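Local coordinates for protein dihydropteridine reductase (Caenorhabditis elegans, PDB 1OOE) that probably reduces quinonoid dihydrobiopterin to tetrahydrobiopterin with NADH or NADPH, working as a homodimeric short-chain dehydrogenase/reductase, at residues I7-K12 with C78-W83; L31-S36 with I45-N50; S59-T64 with A112-T117; G70-G75 with L119-L124; M174-D179 with L221-T226. All blocks are in the same frame, centred on the assembly; numbering follows the deposited sequence. Where two conformers were deposited one is given.

Contact 1 (I7-K12 with C78-W83); sequences IVYGGK and CVAGGW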
# COMPACT_ATOMS: atom_id res chain seq x y z
N ILE A 7 17.52 -9.96 -14.43
CA ILE A 7 16.36 -9.26 -14.96
C ILE A 7 16.35 -7.84 -14.40
O ILE A 7 16.52 -7.65 -13.20
CB ILE A 7 15.05 -9.96 -14.54
CG1 ILE A 7 14.94 -11.32 -15.23
CG2 ILE A 7 13.84 -9.07 -14.85
CD1 ILE A 7 13.76 -12.15 -14.75
N VAL A 8 16.16 -6.86 -15.28
CA VAL A 8 16.09 -5.47 -14.86
C VAL A 8 14.71 -4.97 -15.26
O VAL A 8 14.42 -4.80 -16.45
CB VAL A 8 17.16 -4.58 -15.55
CG1 VAL A 8 16.99 -3.12 -15.11
CG2 VAL A 8 18.56 -5.07 -15.20
N TYR A 9 13.86 -4.77 -14.26
CA TYR A 9 12.50 -4.30 -14.46
C TYR A 9 12.61 -2.78 -14.35
O TYR A 9 12.77 -2.24 -13.25
CB TYR A 9 11.61 -4.87 -13.35
CG TYR A 9 10.12 -4.90 -13.62
CD1 TYR A 9 9.47 -3.80 -14.17
CD2 TYR A 9 9.35 -6.01 -13.26
CE1 TYR A 9 8.08 -3.80 -14.35
CE2 TYR A 9 7.97 -6.02 -13.43
CZ TYR A 9 7.34 -4.92 -13.97
OH TYR A 9 5.97 -4.93 -14.11
N GLY A 10 12.54 -2.11 -15.49
CA GLY A 10 12.67 -0.66 -15.53
C GLY A 10 14.00 -0.29 -16.19
O GLY A 10 14.61 0.72 -15.85
N GLY A 11 14.42 -1.12 -17.14
CA GLY A 11 15.69 -0.90 -17.82
C GLY A 11 15.81 0.30 -18.73
O GLY A 11 16.90 0.56 -19.27
N LYS A 12 14.72 1.04 -18.92
CA LYS A 12 14.74 2.23 -19.77
C LYS A 12 15.03 3.49 -18.96
O LYS A 12 15.37 4.53 -19.53
CB LYS A 12 13.40 2.39 -20.50
CG LYS A 12 13.10 1.29 -21.50
CD LYS A 12 14.14 1.23 -22.62
CE LYS A 12 14.09 2.46 -23.51
NZ LYS A 12 15.05 2.38 -24.64
N CYS A 78 14.26 -4.52 -9.53
CA CYS A 78 13.12 -3.69 -9.91
C CYS A 78 13.32 -2.23 -9.52
O CYS A 78 13.34 -1.90 -8.33
CB CYS A 78 11.84 -4.22 -9.25
SG CYS A 78 10.32 -3.40 -9.79
N VAL A 79 13.45 -1.37 -10.52
CA VAL A 79 13.66 0.06 -10.30
C VAL A 79 12.66 0.91 -11.09
O VAL A 79 12.90 2.09 -11.35
CB VAL A 79 15.10 0.48 -10.68
CG1 VAL A 79 16.09 -0.17 -9.72
CG2 VAL A 79 15.40 0.06 -12.12
N ALA A 80 11.54 0.30 -11.47
CA ALA A 80 10.52 0.99 -12.25
C ALA A 80 9.67 1.97 -11.44
O ALA A 80 9.57 1.86 -10.22
CB ALA A 80 9.61 -0.03 -12.92
N GLY A 81 9.06 2.93 -12.12
CA GLY A 81 8.19 3.88 -11.43
C GLY A 81 8.62 5.34 -11.40
O GLY A 81 9.81 5.65 -11.41
N GLY A 82 7.62 6.22 -11.35
CA GLY A 82 7.88 7.65 -11.32
C GLY A 82 7.24 8.31 -10.10
O GLY A 82 7.04 7.66 -9.08
N TRP A 83 6.90 9.59 -10.21
CA TRP A 83 6.30 10.32 -9.10
C TRP A 83 5.13 11.22 -9.49
O TRP A 83 5.05 11.72 -10.61
CB TRP A 83 7.36 11.19 -8.42
CG TRP A 83 6.89 11.92 -7.18
CD1 TRP A 83 6.93 11.46 -5.89
CD2 TRP A 83 6.37 13.26 -7.11
NE1 TRP A 83 6.47 12.42 -5.03
CE2 TRP A 83 6.12 13.54 -5.75
CE3 TRP A 83 6.10 14.25 -8.06
CZ2 TRP A 83 5.61 14.77 -5.31
CZ3 TRP A 83 5.59 15.47 -7.63
CH2 TRP A 83 5.35 15.72 -6.27

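Contact 2 (L31-S36 with I45-N50); sequences LNIDLS and ILVDGN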
# COMPACT_ATOMS: atom_id res chain seq x y z
N LEU A 31 18.03 -9.34 -19.18
CA LEU A 31 16.68 -9.27 -19.70
C LEU A 31 16.04 -7.99 -19.19
O LEU A 31 16.05 -7.72 -17.99
CB LEU A 31 15.85 -10.47 -19.22
CG LEU A 31 16.24 -11.86 -19.72
CD1 LEU A 31 17.52 -12.33 -19.04
CD2 LEU A 31 15.11 -12.84 -19.43
N ASN A 32 15.51 -7.19 -20.11
CA ASN A 32 14.86 -5.93 -19.75
C ASN A 32 13.35 -6.06 -19.80
O ASN A 32 12.80 -6.64 -20.74
CB ASN A 32 15.29 -4.80 -20.69
CG ASN A 32 14.41 -3.57 -20.56
OD1 ASN A 32 14.40 -2.91 -19.53
ND2 ASN A 32 13.65 -3.27 -21.62
N ILE A 33 12.68 -5.51 -18.79
CA ILE A 33 11.22 -5.52 -18.74
C ILE A 33 10.82 -4.06 -18.61
O ILE A 33 11.14 -3.41 -17.61
CB ILE A 33 10.69 -6.29 -17.51
CG1 ILE A 33 11.10 -7.77 -17.59
CG2 ILE A 33 9.17 -6.18 -17.44
CD1 ILE A 33 10.66 -8.60 -16.39
N ASP A 34 10.14 -3.52 -19.62
CA ASP A 34 9.72 -2.13 -19.57
C ASP A 34 8.66 -1.85 -20.62
O ASP A 34 8.26 -2.75 -21.36
CB ASP A 34 10.92 -1.20 -19.78
CG ASP A 34 10.83 0.08 -18.96
OD1 ASP A 34 9.74 0.68 -18.91
OD2 ASP A 34 11.85 0.48 -18.36
N LEU A 35 8.22 -0.60 -20.68
CA LEU A 35 7.20 -0.18 -21.63
C LEU A 35 7.71 -0.14 -23.07
O LEU A 35 6.92 -0.08 -24.02
CB LEU A 35 6.67 1.20 -21.22
CG LEU A 35 6.01 1.24 -19.84
CD1 LEU A 35 5.77 2.68 -19.42
CD2 LEU A 35 4.70 0.47 -19.87
N SER A 36 9.03 -0.16 -23.23
CA SER A 36 9.65 -0.17 -24.55
C SER A 36 10.94 -0.96 -24.45
O SER A 36 11.42 -1.25 -23.35
CB SER A 36 9.93 1.26 -25.04
OG SER A 36 10.86 1.94 -24.21
N ILE A 45 11.30 -7.81 -22.69
CA ILE A 45 9.96 -8.20 -22.31
C ILE A 45 9.13 -6.92 -22.42
O ILE A 45 9.40 -5.94 -21.73
CB ILE A 45 9.91 -8.72 -20.85
CG1 ILE A 45 10.91 -9.87 -20.68
CG2 ILE A 45 8.50 -9.15 -20.49
CD1 ILE A 45 10.68 -11.05 -21.59
N LEU A 46 8.12 -6.94 -23.29
CA LEU A 46 7.29 -5.76 -23.51
C LEU A 46 6.08 -5.66 -22.59
O LEU A 46 5.26 -6.57 -22.50
CB LEU A 46 6.81 -5.73 -24.97
CG LEU A 46 5.98 -4.51 -25.38
CD1 LEU A 46 6.83 -3.25 -25.24
CD2 LEU A 46 5.50 -4.67 -26.81
N VAL A 47 5.97 -4.51 -21.93
CA VAL A 47 4.86 -4.27 -21.02
C VAL A 47 3.87 -3.30 -21.65
O VAL A 47 4.25 -2.22 -22.12
CB VAL A 47 5.35 -3.65 -19.69
CG1 VAL A 47 4.17 -3.45 -18.74
CG2 VAL A 47 6.40 -4.55 -19.05
N ASP A 48 2.60 -3.69 -21.68
CA ASP A 48 1.54 -2.86 -22.24
C ASP A 48 0.90 -2.08 -21.10
O ASP A 48 0.14 -2.64 -20.31
CB ASP A 48 0.48 -3.74 -22.93
CG ASP A 48 -0.54 -2.93 -23.69
OD1 ASP A 48 -0.83 -1.78 -23.28
OD2 ASP A 48 -1.08 -3.44 -24.70
N GLY A 49 1.21 -0.80 -21.01
CA GLY A 49 0.67 0.03 -19.95
C GLY A 49 -0.84 0.15 -19.89
O GLY A 49 -1.38 0.57 -18.87
N ASN A 50 -1.52 -0.21 -20.97
CA ASN A 50 -2.98 -0.13 -21.02
C ASN A 50 -3.67 -1.32 -20.36
O ASN A 50 -4.85 -1.25 -20.01
CB ASN A 50 -3.47 0.00 -22.46
CG ASN A 50 -3.00 1.28 -23.13
OD1 ASN A 50 -3.14 2.37 -22.57
ND2 ASN A 50 -2.45 1.16 -24.33
O HOH W 1 4.27 -0.67 -24.23
O HOH W 2 10.73 -4.25 -23.69

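Contact 3 (S59-T64 with A112-T117); sequences SILEQT and AKLATT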
# COMPACT_ATOMS: atom_id res chain seq x y z
N SER A 59 1.12 -11.51 -19.15
CA SER A 59 1.96 -11.22 -20.30
C SER A 59 3.44 -11.23 -19.96
O SER A 59 4.24 -11.83 -20.67
CB SER A 59 1.59 -9.87 -20.91
OG SER A 59 2.33 -9.63 -22.09
N ILE A 60 3.80 -10.57 -18.87
CA ILE A 60 5.20 -10.52 -18.45
C ILE A 60 5.72 -11.91 -18.10
O ILE A 60 6.83 -12.29 -18.49
CB ILE A 60 5.37 -9.55 -17.26
CG1 ILE A 60 5.08 -8.12 -17.72
CG2 ILE A 60 6.79 -9.63 -16.71
CD1 ILE A 60 4.92 -7.12 -16.58
N LEU A 61 4.92 -12.69 -17.37
CA LEU A 61 5.34 -14.03 -17.00
C LEU A 61 5.48 -14.94 -18.22
O LEU A 61 6.43 -15.71 -18.33
CB LEU A 61 4.35 -14.66 -16.01
CG LEU A 61 4.65 -14.44 -14.52
CD1 LEU A 61 4.79 -12.96 -14.23
CD2 LEU A 61 3.54 -15.06 -13.69
N GLU A 62 4.53 -14.85 -19.15
CA GLU A 62 4.60 -15.68 -20.35
C GLU A 62 5.85 -15.38 -21.15
O GLU A 62 6.57 -16.29 -21.57
CB GLU A 62 3.36 -15.48 -21.23
CG GLU A 62 2.06 -15.90 -20.59
CD GLU A 62 0.86 -15.71 -21.50
OE1 GLU A 62 0.80 -14.68 -22.21
OE2 GLU A 62 -0.04 -16.58 -21.50
N GLN A 63 6.12 -14.09 -21.37
CA GLN A 63 7.29 -13.68 -22.14
C GLN A 63 8.60 -14.04 -21.48
O GLN A 63 9.56 -14.44 -22.15
CB GLN A 63 7.26 -12.17 -22.38
CG GLN A 63 6.13 -11.70 -23.27
CD GLN A 63 6.16 -10.21 -23.46
OE1 GLN A 63 7.07 -9.67 -24.10
NE2 GLN A 63 5.19 -9.52 -22.88
N THR A 64 8.67 -13.89 -20.16
CA THR A 64 9.90 -14.21 -19.44
C THR A 64 10.18 -15.71 -19.47
O THR A 64 11.33 -16.13 -19.63
CB THR A 64 9.83 -13.71 -17.98
OG1 THR A 64 9.65 -12.29 -17.98
CG2 THR A 64 11.12 -14.05 -17.24
N ALA A 112 8.38 -9.66 -7.80
CA ALA A 112 8.41 -10.69 -6.77
C ALA A 112 7.90 -12.02 -7.33
O ALA A 112 8.49 -13.07 -7.09
CB ALA A 112 7.55 -10.27 -5.57
N LYS A 113 6.81 -11.97 -8.09
CA LYS A 113 6.25 -13.18 -8.69
C LYS A 113 7.29 -13.83 -9.61
O LYS A 113 7.43 -15.06 -9.63
CB LYS A 113 4.99 -12.84 -9.51
CG LYS A 113 4.26 -14.06 -10.08
CD LYS A 113 3.74 -14.97 -8.97
CE LYS A 113 3.11 -16.23 -9.55
NZ LYS A 113 2.46 -17.05 -8.48
N LEU A 114 8.01 -13.01 -10.36
CA LEU A 114 9.04 -13.52 -11.26
C LEU A 114 10.13 -14.23 -10.46
O LEU A 114 10.63 -15.28 -10.86
CB LEU A 114 9.66 -12.38 -12.08
CG LEU A 114 8.78 -11.82 -13.20
CD1 LEU A 114 9.37 -10.51 -13.72
CD2 LEU A 114 8.69 -12.85 -14.32
N ALA A 115 10.49 -13.66 -9.31
CA ALA A 115 11.53 -14.23 -8.46
C ALA A 115 11.15 -15.60 -7.90
O ALA A 115 11.97 -16.52 -7.87
CB ALA A 115 11.86 -13.27 -7.32
N THR A 116 9.91 -15.74 -7.43
CA THR A 116 9.47 -17.01 -6.87
C THR A 116 9.50 -18.09 -7.94
O THR A 116 9.64 -19.27 -7.64
CB THR A 116 8.05 -16.91 -6.28
OG1 THR A 116 7.12 -16.55 -7.31
CG2 THR A 116 8.00 -15.86 -5.17
N THR A 117 9.39 -17.65 -9.19
CA THR A 117 9.38 -18.56 -10.33
C THR A 117 10.75 -18.84 -10.94
O THR A 117 11.10 -19.99 -11.22
CB THR A 117 8.49 -18.01 -11.48
OG1 THR A 117 7.18 -17.69 -10.99
CG2 THR A 117 8.37 -19.04 -12.59

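Contact 4 (G70-G75 with L119-L124); sequences GSQVDG and LKPGGL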
# COMPACT_ATOMS: atom_id res chain seq x y z
N GLY A 70 14.84 -23.37 -19.68
CA GLY A 70 15.37 -24.08 -18.52
C GLY A 70 16.37 -23.34 -17.65
O GLY A 70 17.00 -23.95 -16.78
N SER A 71 16.53 -22.04 -17.87
CA SER A 71 17.48 -21.26 -17.08
C SER A 71 16.80 -20.47 -15.97
O SER A 71 15.62 -20.12 -16.07
CB SER A 71 18.24 -20.27 -17.97
OG SER A 71 19.09 -20.94 -18.88
N GLN A 72 17.55 -20.22 -14.90
CA GLN A 72 17.06 -19.42 -13.78
C GLN A 72 17.92 -18.17 -13.82
O GLN A 72 18.86 -18.09 -14.59
CB GLN A 72 17.27 -20.15 -12.46
CG GLN A 72 16.31 -21.29 -12.21
CD GLN A 72 16.66 -22.06 -10.95
OE1 GLN A 72 17.79 -22.52 -10.78
NE2 GLN A 72 15.69 -22.20 -10.05
N VAL A 73 17.59 -17.18 -12.99
CA VAL A 73 18.37 -15.95 -12.95
C VAL A 73 19.05 -15.77 -11.60
O VAL A 73 18.60 -16.30 -10.59
CB VAL A 73 17.49 -14.71 -13.24
CG1 VAL A 73 16.88 -14.82 -14.64
CG2 VAL A 73 16.41 -14.58 -12.19
N ASP A 74 20.15 -15.03 -11.59
CA ASP A 74 20.91 -14.78 -10.36
C ASP A 74 20.34 -13.60 -9.59
O ASP A 74 20.59 -13.45 -8.40
CB ASP A 74 22.38 -14.50 -10.70
CG ASP A 74 23.04 -15.67 -11.40
OD1 ASP A 74 22.81 -15.85 -12.61
OD2 ASP A 74 23.79 -16.42 -10.74
N GLY A 75 19.56 -12.77 -10.28
CA GLY A 75 18.96 -11.62 -9.63
C GLY A 75 17.84 -10.99 -10.43
O GLY A 75 17.79 -11.10 -11.66
N LEU A 119 14.05 -17.15 -9.85
CA LEU A 119 15.28 -16.87 -9.11
C LEU A 119 15.94 -18.13 -8.55
O LEU A 119 15.29 -18.97 -7.95
CB LEU A 119 14.98 -15.90 -7.96
CG LEU A 119 16.16 -15.28 -7.20
CD1 LEU A 119 16.98 -14.35 -8.11
CD2 LEU A 119 15.62 -14.50 -6.01
N LYS A 120 17.25 -18.26 -8.77
CA LYS A 120 18.00 -19.41 -8.28
C LYS A 120 18.06 -19.39 -6.76
O LYS A 120 17.97 -18.33 -6.14
CB LYS A 120 19.44 -19.39 -8.81
CG LYS A 120 20.24 -18.19 -8.27
CD LYS A 120 21.74 -18.42 -8.28
CE LYS A 120 22.51 -17.17 -7.87
NZ LYS A 120 23.98 -17.37 -7.97
N PRO A 121 18.19 -20.57 -6.13
CA PRO A 121 18.27 -20.57 -4.67
C PRO A 121 19.50 -19.75 -4.31
O PRO A 121 20.54 -19.86 -4.97
CB PRO A 121 18.43 -22.05 -4.34
CG PRO A 121 17.60 -22.70 -5.40
CD PRO A 121 18.04 -21.94 -6.64
N GLY A 122 19.38 -18.90 -3.29
CA GLY A 122 20.51 -18.07 -2.89
C GLY A 122 20.62 -16.80 -3.72
O GLY A 122 21.54 -16.01 -3.51
N GLY A 123 19.70 -16.59 -4.66
CA GLY A 123 19.74 -15.41 -5.50
C GLY A 123 19.29 -14.14 -4.80
O GLY A 123 18.93 -14.17 -3.62
N LEU A 124 19.28 -13.03 -5.54
CA LEU A 124 18.88 -11.74 -4.98
C LEU A 124 17.71 -11.06 -5.68
O LEU A 124 17.67 -10.99 -6.91
CB LEU A 124 20.08 -10.78 -5.02
CG LEU A 124 19.81 -9.31 -4.69
CD1 LEU A 124 19.46 -9.17 -3.22
CD2 LEU A 124 21.03 -8.46 -5.03

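Contact 5 (M174-D179 with L221-T226); sequences MPVTLD and LLKITT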
# COMPACT_ATOMS: atom_id res chain seq x y z
N MET A 174 16.64 2.76 -0.71
CA MET A 174 15.97 4.05 -0.51
C MET A 174 16.98 5.19 -0.62
O MET A 174 17.40 5.78 0.39
CB MET A 174 15.29 4.09 0.87
CG MET A 174 14.31 2.94 1.13
SD MET A 174 13.41 3.08 2.69
CE MET A 174 14.77 3.05 3.90
N PRO A 175 17.40 5.52 -1.84
CA PRO A 175 18.36 6.62 -2.00
C PRO A 175 17.69 7.98 -1.82
O PRO A 175 16.58 8.20 -2.30
CB PRO A 175 18.89 6.41 -3.42
CG PRO A 175 17.71 5.82 -4.13
CD PRO A 175 17.16 4.84 -3.13
N VAL A 176 18.37 8.88 -1.12
CA VAL A 176 17.83 10.22 -0.89
C VAL A 176 17.93 11.07 -2.16
O VAL A 176 16.96 11.74 -2.54
CB VAL A 176 18.59 10.92 0.27
CG1 VAL A 176 18.15 12.37 0.40
CG2 VAL A 176 18.33 10.16 1.57
N THR A 177 19.09 11.04 -2.81
CA THR A 177 19.30 11.79 -4.04
C THR A 177 20.22 11.05 -5.01
O THR A 177 21.35 10.71 -4.66
CB THR A 177 19.95 13.17 -3.76
OG1 THR A 177 19.07 13.97 -2.96
CG2 THR A 177 20.24 13.89 -5.06
N LEU A 178 19.73 10.80 -6.22
CA LEU A 178 20.53 10.11 -7.23
C LEU A 178 20.98 11.13 -8.26
O LEU A 178 20.26 12.10 -8.53
CB LEU A 178 19.71 9.03 -7.94
CG LEU A 178 19.29 7.79 -7.15
CD1 LEU A 178 18.45 6.90 -8.06
CD2 LEU A 178 20.52 7.04 -6.67
N ASP A 179 22.16 10.93 -8.84
CA ASP A 179 22.66 11.83 -9.86
C ASP A 179 22.06 11.38 -11.19
O ASP A 179 22.45 10.35 -11.73
CB ASP A 179 24.19 11.76 -9.92
CG ASP A 179 24.79 12.73 -10.93
OD1 ASP A 179 24.02 13.49 -11.55
OD2 ASP A 179 26.02 12.73 -11.10
N LEU A 221 15.62 -2.36 4.70
CA LEU A 221 15.20 -1.15 4.01
C LEU A 221 16.48 -0.32 4.12
O LEU A 221 16.83 0.15 5.20
CB LEU A 221 14.04 -0.48 4.75
CG LEU A 221 12.77 -1.34 4.93
CD1 LEU A 221 11.73 -0.55 5.71
CD2 LEU A 221 12.22 -1.75 3.57
N LEU A 222 17.18 -0.17 3.00
CA LEU A 222 18.48 0.50 2.96
C LEU A 222 18.49 1.96 2.51
O LEU A 222 18.37 2.25 1.32
CB LEU A 222 19.42 -0.30 2.06
CG LEU A 222 19.46 -1.81 2.38
CD1 LEU A 222 20.16 -2.56 1.25
CD2 LEU A 222 20.18 -2.03 3.71
N LYS A 223 18.64 2.87 3.46
CA LYS A 223 18.68 4.30 3.14
C LYS A 223 20.09 4.63 2.66
O LYS A 223 21.08 4.35 3.34
CB LYS A 223 18.32 5.13 4.37
CG LYS A 223 18.20 6.63 4.10
CD LYS A 223 17.69 7.35 5.34
CE LYS A 223 17.56 8.85 5.11
NZ LYS A 223 17.02 9.52 6.33
N ILE A 224 20.18 5.23 1.48
CA ILE A 224 21.47 5.56 0.90
C ILE A 224 21.69 7.06 0.84
O ILE A 224 20.91 7.79 0.22
CB ILE A 224 21.60 4.95 -0.50
CG1 ILE A 224 21.38 3.43 -0.40
CG2 ILE A 224 22.97 5.26 -1.09
CD1 ILE A 224 21.41 2.70 -1.73
N THR A 225 22.75 7.51 1.50
CA THR A 225 23.08 8.93 1.54
C THR A 225 24.52 9.20 1.11
O THR A 225 25.38 8.33 1.17
CB THR A 225 22.89 9.48 2.97
OG1 THR A 225 23.69 8.72 3.89
CG2 THR A 225 21.43 9.39 3.39
N THR A 226 24.77 10.43 0.66
CA THR A 226 26.10 10.83 0.23
C THR A 226 26.42 12.19 0.85
O THR A 226 25.61 13.11 0.79
CB THR A 226 26.17 10.94 -1.31
OG1 THR A 226 25.79 9.70 -1.90
CG2 THR A 226 27.60 11.28 -1.75
O HOH W 3 21.44 9.77 -1.64

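Contact 1 (I7-K12 with C78-W83)
Tyr9 and Cys78 both turn their side chains opposite the backbone N, with CG of Tyr9 at chi1 -160° and SG of Cys78 at chi1 -173°. As bridged partners of a parallel strand pair they leave the sheet on one face, and the sulfur approaches the ring obliquely: Cys78 SG lies 4.6 Å from the Tyr9 ring centroid, 27° off the normal. The Ala80 methyl also meets this ring obliquely, Ala80 CB standing 4.0 Å from Tyr9 CD1. The backbone fixes the register through a nearly straight hydrogen bond from Val79 N to Tyr9 O, 2.9 Å. At Gly10 the phi is positive, and a CB modelled there would come within 2.9 Å of Ala80 N, so two separate features call for glycine. Val79 CG2 packs against Gly10 O at 3.9 Å. Gly10 leads into a glycine-rich turn that includes Gly11, consistent with the dinucleotide-binding loop of a Rossmann fold. Strand 4-9 is central here: strand 28-34 flanks it on one side and strand 73-78 on the other, while Ser107 of helix 93-118 touches both Tyr9 and Cys78, and Gln126 and Thr128 of strand 123-128 pack on Val79.

Contact 2 (L31-S36 with I45-N50)
An outer parallel strand pair of the Rossmann sheet meets here, with Ile33 and Asp34 of strand 28-34 bridged to Ile45 and Leu46 of strand 43-46. The backbone ladder has three rungs: Ile45 N to Asn32 O at 2.7 Å, Asp34 N to Ile45 O at a longer 3.3 Å, and Val47 N to Asp34 O at 2.9 Å. The first two are nearly straight, whereas in the last the donor is tilted 34° from the carbonyl plane, where strand 43-46 has given way to loop. On the face that carries Ile33, the side chains of Ile33 and Ile45 run alongside each other and point the same way, with Ile33 CG1 3.6 Å from Ile45 CB. The other branch, Ile33 CG2, lies opposite the backbone N and meets Val47 CG2 at 3.6 Å. Beyond the strands, Leu35 CD2 reaches over to Val47 O at 3.5 Å. A water donates to both Leu35 O (2.7 Å) and Val47 O (2.6 Å), joining the diverging chains where direct bonds stop. Asp34 OD1 accepts from Leu35 N through its anti lone pair, and its OD2 from Lys12 N of the glycine-rich turn. An acid at the end of the second strand is common in NAD-binding Rossmann folds, where it often meets the adenosine ribose; the place of Asp34 at the end of strand 28-34 is consistent with that role.

Contact 3 (S59-T64 with A112-T117)
Apolar contacts carry this helix pair, and Leu114 is their hub: one methyl, CD1, meets Ile60 CG2 at 4.0 Å with the two side chains crossing at about a right angle, while the other, CD2, lies 3.9 Å from Leu61 CD1. Leu61 reaches across with an off-rotamer first torsion, chi1 -91°, which also brings its CD2 to 3.8 Å from Lys113 CG. No hydrogen bond passes between the segments, in keeping with short helical axes that stay 10.7 Å apart at closest approach, a spacing at which side chains, not backbones, make the contact. The axes cross at -35°.

Polar groups act within each helix or beyond the pair. Thr64 OG1 touches Leu114 CD2 at 3.8 Å yet donates to Ile60 O at 2.9 Å; Thr64 N reaches the same oxygen from the opposite face of its carbonyl plane, so two donors grip it. Replacing Thr64 by an alanine would probably deprive Ile60 O of its second donor and open a gap beside Leu114 CD2. Lys113 bends at chi2, 63°, so that its stem serves Leu61 while its ammonium leads away: NZ donates to Ser90 O of the second subunit.

Helices 53-68 and 93-118 thus lie next to each other on one face of the sheet, where Ile33 of strand 28-34 touches Ile60, Thr64 and Leu114. Thr64 also packs on Ile7 of strand 4-9 and Ile45 of strand 43-46, and Ile60 on Tyr9.

Contact 4 (G70-G75 with L119-L124)
Val73 O takes a nearly straight hydrogen bond from Lys120 N at 3.0 Å, and the side chains on either side of this rung complete the first shell. Leu119 CD1 fits against the backbone, 3.5 Å from Val73 O and 3.7 Å from Gly75 CA, and its side chain crosses that of Val73 at about a right angle. The flat end of Gln72 lies by Lys120, with Gln72 CD 4.0 Å from Lys120 CA. Lys120 places CG between the backbone N and the carbonyl carbon (chi1 65°), then extends past Asp74; NZ meets OD2 of Asp74 at 2.9 Å on its anti side, a salt bridge that rests on one of two deposited conformers of each residue and is therefore less certain.

A second rung follows, Leu124 N to Asp74 O at 3.2 Å. Here two parallel strands of the Rossmann sheet, 73-78 and 123-128, begin; helix 93-118 makes the beta-alpha-beta connection between them. Between the two rungs the chain makes a type II turn from Lys120 to Gly123, closed by Gly123 N on Lys120 O at 2.9 Å, with Gly122 at a positive phi of 83°. A CB modelled on Gly123 would clash with Leu119 CD1, at 2.7 Å. Further out, Arg215 NH2 donates to Gly122 O, the backbone of Lys5 bonds to Asp74, and Trp208 and Thr209 of helix 198-210 pack on Leu124.

Contact 5 (M174-D179 with L221-T226)
Met174 runs obliquely across Leu221, and a bend at its last torsion, chi3 -61°, folds the methyl onto the neighbouring strand: CE lies 3.7 Å from Leu221 CB and 4.1 Å from Lys223 CB. Lys223 rises from the same face of the sheet and stays extended, so that its CE comes to 3.9 Å from Val176 CG2. That same methyl of Val176 meets the Thr225 methyl, CG2 to CG2, at 3.7 Å. On the face that carries Pro175 and Ile224, the two bridged residues set CB against CB at 4.2 Å. An alanine in place of Met174 is likely to open a gap over Leu221 CB and Lys223 CB, which would lose the thioether methyl resting on them. These side chains are held in step by parallel strands 169-175 and 221-227 of the Rossmann sheet, joined through a stretch that includes helix 198-210. Three bonds link them: Met174 N to Leu222 O at 2.7 Å, Ile224 N to Met174 O at 3.0 Å, and Val176 N to Ile224 O at 3.1 Å. In the second the donor stands 56° out of the carbonyl plane, whereas the third is nearly straight. Phe200 and Ile201 of helix 198-210 pack on Ile224, and Gln236 touches both Met174 and Lys223.

Overall arrangement
Contacts 1, 2, 4 and 5 all join parallel strands of one sheet or their flanking loops, whereas contact 3 joins two helices lying on it. Contact 1 is the most central, its centre about 6 Å from that of the chain, and combines glycine-rich loops with a sulfur-aromatic pair. Contacts 2, 4 and 5 are partly buried; at their margins come a water bridge in contact 2, a less certain lysine-aspartate pair in contact 4 and an extended lysine in contact 5. Contact 3 is buried and apolar between its segments, though its lysine reaches the second subunit. Contacts 1 and 2 share the strand 4-9 and 28-34 boundary through Gly10 N and Ile33 O; contacts 2 and 5 lie on opposite sides of the chain's centre, about 26 Å apart between centres.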